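Local coordinates for protein putative dehydratase (Mesorhizobium loti, PDB 2POZ) that is of unknown function but belongs to the mandelate racemase/muconate lactonizing branch of the enolase superfamily and may act as a lyase, at residues 158-163 and 216-221. Sequence-based numbering, arbitrary orientation.
Sequences FYPLAQ and IRFCRK
F218 reaches from helix 212-222 to P160 and L161, and this one aromatic ring carries the whole apolar contact with the loop that follows strand 155-158. Its far end meets the proline ring: CG of P160 lies 4.3 Å from CZ of F218, an oblique approach. Beside it the CD2 branch of L161 also comes up obliquely to the phenyl ring, within 4.4 Å of CE2 of F218. A chi1 of -177°, which sets CG opposite the backbone N, turns the F218 ring toward the loop, and the side chains of F218 and L161 together bridge the 10.7 Å between their CA atoms.

Within the loop, the backbone N of L161 sits 4.0 Å above the Y159 ring plane, over its centre, while the Y159 hydroxyl is hydrogen-bonded to the backbone N of V172. The loop backbone is held from helix 179-196, where NH1 of R188 is hydrogen-bonded to the carbonyl oxygens of P160 and A162. The same helix supplies V189 against P160 and A185 against F218, so its side chains touch both partners.

In the C-terminal barrel domain, the contact thus links the loop after the first strand of the parallel sheet to the helix between the second and third strands, 201-205 and 227-231. All three touching residues are buried, yet the two segments bury just 87 Å² between them; their chemistry implies a small, nonpolar junction without directional bonds, while the carbonyl oxygens of P160 and A162 and the Y159 hydroxyl find their partners outside the two segments.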
loop_
_atom_site.group_PDB
_atom_site.type_symbol
_atom_site.label_atom_id
_atom_site.label_comp_id
_atom_site.label_asym_id
_atom_site.label_seq_id
_atom_site.Cartn_x
_atom_site.Cartn_y
_atom_site.Cartn_z
ATOM N N PHE A 158 8.962 -10.854 -33.685
ATOM C CA PHE A 158 10.020 -11.856 -33.671
ATOM C C PHE A 158 10.670 -12.011 -32.301
ATOM O O PHE A 158 10.636 -11.105 -31.472
ATOM C CB PHE A 158 11.081 -11.528 -34.736
ATOM C CG PHE A 158 11.754 -10.196 -34.545
ATOM C CD1 PHE A 158 13.073 -10.126 -34.115
ATOM C CD2 PHE A 158 11.070 -9.010 -34.808
ATOM C CE1 PHE A 158 13.710 -8.891 -33.947
ATOM C CE2 PHE A 158 11.695 -7.773 -34.643
ATOM C CZ PHE A 158 13.021 -7.714 -34.212
ATOM N N TYR A 159 11.243 -13.190 -32.082
ATOM C CA TYR A 159 11.925 -13.551 -30.841
ATOM C C TYR A 159 13.417 -13.441 -31.157
ATOM O O TYR A 159 13.949 -14.232 -31.933
ATOM C CB TYR A 159 11.542 -14.993 -30.475
ATOM C CG TYR A 159 12.229 -15.562 -29.256
ATOM C CD1 TYR A 159 11.956 -15.069 -27.975
ATOM C CD2 TYR A 159 13.141 -16.614 -29.379
ATOM C CE1 TYR A 159 12.570 -15.613 -26.844
ATOM C CE2 TYR A 159 13.761 -17.168 -28.256
ATOM C CZ TYR A 159 13.467 -16.662 -26.992
ATOM O OH TYR A 159 14.052 -17.229 -25.887
ATOM N N PRO A 160 14.112 -12.460 -30.563
ATOM C CA PRO A 160 15.542 -12.278 -30.828
ATOM C C PRO A 160 16.513 -12.957 -29.874
ATOM O O PRO A 160 17.729 -12.783 -30.003
ATOM C CB PRO A 160 15.689 -10.769 -30.767
ATOM C CG PRO A 160 14.831 -10.442 -29.563
ATOM C CD PRO A 160 13.579 -11.318 -29.792
ATOM N N LEU A 161 15.999 -13.738 -28.931
ATOM C CA LEU A 161 16.861 -14.378 -27.945
ATOM C C LEU A 161 17.203 -15.854 -28.177
ATOM O O LEU A 161 17.793 -16.490 -27.305
ATOM C CB LEU A 161 16.235 -14.208 -26.545
ATOM C CG LEU A 161 15.772 -12.799 -26.139
ATOM C CD1 LEU A 161 15.166 -12.824 -24.724
ATOM C CD2 LEU A 161 16.961 -11.823 -26.200
ATOM N N ALA A 162 16.858 -16.405 -29.338
ATOM C CA ALA A 162 17.138 -17.826 -29.593
ATOM C C ALA A 162 18.637 -18.131 -29.674
ATOM O O ALA A 162 19.417 -17.343 -30.208
ATOM C CB ALA A 162 16.443 -18.288 -30.875
ATOM N N GLN A 163 19.025 -19.281 -29.137
ATOM C CA GLN A 163 20.417 -19.700 -29.148
ATOM C C GLN A 163 20.546 -20.982 -29.977
ATOM O O GLN A 163 19.720 -21.883 -29.861
ATOM C CB GLN A 163 20.919 -20.005 -27.731
ATOM C CG GLN A 163 20.300 -19.212 -26.589
ATOM C CD GLN A 163 20.738 -17.764 -26.552
ATOM O OE1 GLN A 163 21.859 -17.422 -26.947
ATOM N NE2 GLN A 163 19.859 -16.901 -26.051
ATOM N N ILE A 216 15.697 -5.301 -18.375
ATOM C CA ILE A 216 15.510 -3.856 -18.405
ATOM C C ILE A 216 16.626 -3.260 -19.267
ATOM O O ILE A 216 16.376 -2.438 -20.145
ATOM C CB ILE A 216 15.583 -3.270 -16.980
ATOM C CG1 ILE A 216 14.333 -3.672 -16.193
ATOM C CG2 ILE A 216 15.717 -1.748 -17.036
ATOM C CD1 ILE A 216 14.394 -3.305 -14.729
ATOM N N ARG A 217 17.854 -3.701 -19.024
ATOM C CA ARG A 217 18.994 -3.215 -19.790
ATOM C C ARG A 217 18.776 -3.423 -21.291
ATOM O O ARG A 217 18.990 -2.510 -22.081
ATOM C CB ARG A 217 20.269 -3.930 -19.339
ATOM C CG ARG A 217 21.504 -3.626 -20.182
ATOM C CD ARG A 217 22.736 -4.248 -19.548
ATOM N NE ARG A 217 23.302 -3.384 -18.516
ATOM C CZ ARG A 217 23.799 -3.805 -17.356
ATOM N NH1 ARG A 217 23.805 -5.097 -17.047
ATOM N NH2 ARG A 217 24.305 -2.924 -16.506
ATOM N N PHE A 218 18.338 -4.619 -21.678
ATOM C CA PHE A 218 18.105 -4.926 -23.090
ATOM C C PHE A 218 16.988 -4.080 -23.716
ATOM O O PHE A 218 17.128 -3.601 -24.839
ATOM C CB PHE A 218 17.777 -6.415 -23.263
ATOM C CG PHE A 218 17.598 -6.837 -24.698
ATOM C CD1 PHE A 218 18.690 -6.913 -25.560
ATOM C CD2 PHE A 218 16.339 -7.159 -25.192
ATOM C CE1 PHE A 218 18.523 -7.306 -26.895
ATOM C CE2 PHE A 218 16.164 -7.552 -26.526
ATOM C CZ PHE A 218 17.255 -7.625 -27.374
ATOM N N CYS A 219 15.887 -3.893 -22.994
ATOM C CA CYS A 219 14.774 -3.105 -23.514
ATOM C C CYS A 219 15.172 -1.642 -23.713
ATOM O O CYS A 219 14.726 -0.985 -24.654
ATOM C CB CYS A 219 13.570 -3.208 -22.574
ATOM S SG CYS A 219 12.823 -4.870 -22.553
ATOM N N ARG A 220 16.004 -1.129 -22.820
ATOM C CA ARG A 220 16.449 0.249 -22.956
ATOM C C ARG A 220 17.368 0.365 -24.170
ATOM O O ARG A 220 17.323 1.351 -24.897
ATOM C CB ARG A 220 17.184 0.699 -21.691
ATOM C CG ARG A 220 16.247 0.985 -20.520
ATOM C CD ARG A 220 17.021 1.333 -19.252
ATOM N NE ARG A 220 16.120 1.734 -18.176
ATOM C CZ ARG A 220 16.433 1.688 -16.887
ATOM N NH1 ARG A 220 17.631 1.254 -16.513
ATOM N NH2 ARG A 220 15.543 2.058 -15.971
ATOM N N LYS A 221 18.191 -0.654 -24.395
ATOM C CA LYS A 221 19.107 -0.629 -25.526
ATOM C C LYS A 221 18.373 -0.602 -26.857
ATOM O O LYS A 221 18.770 0.136 -27.756
ATOM C CB LYS A 221 20.050 -1.831 -25.479
ATOM C CG LYS A 221 21.243 -1.735 -26.428
ATOM C CD LYS A 221 22.243 -2.855 -26.157
ATOM C CE LYS A 221 23.445 -2.783 -27.097
ATOM N NZ LYS A 221 24.186 -1.488 -26.978
#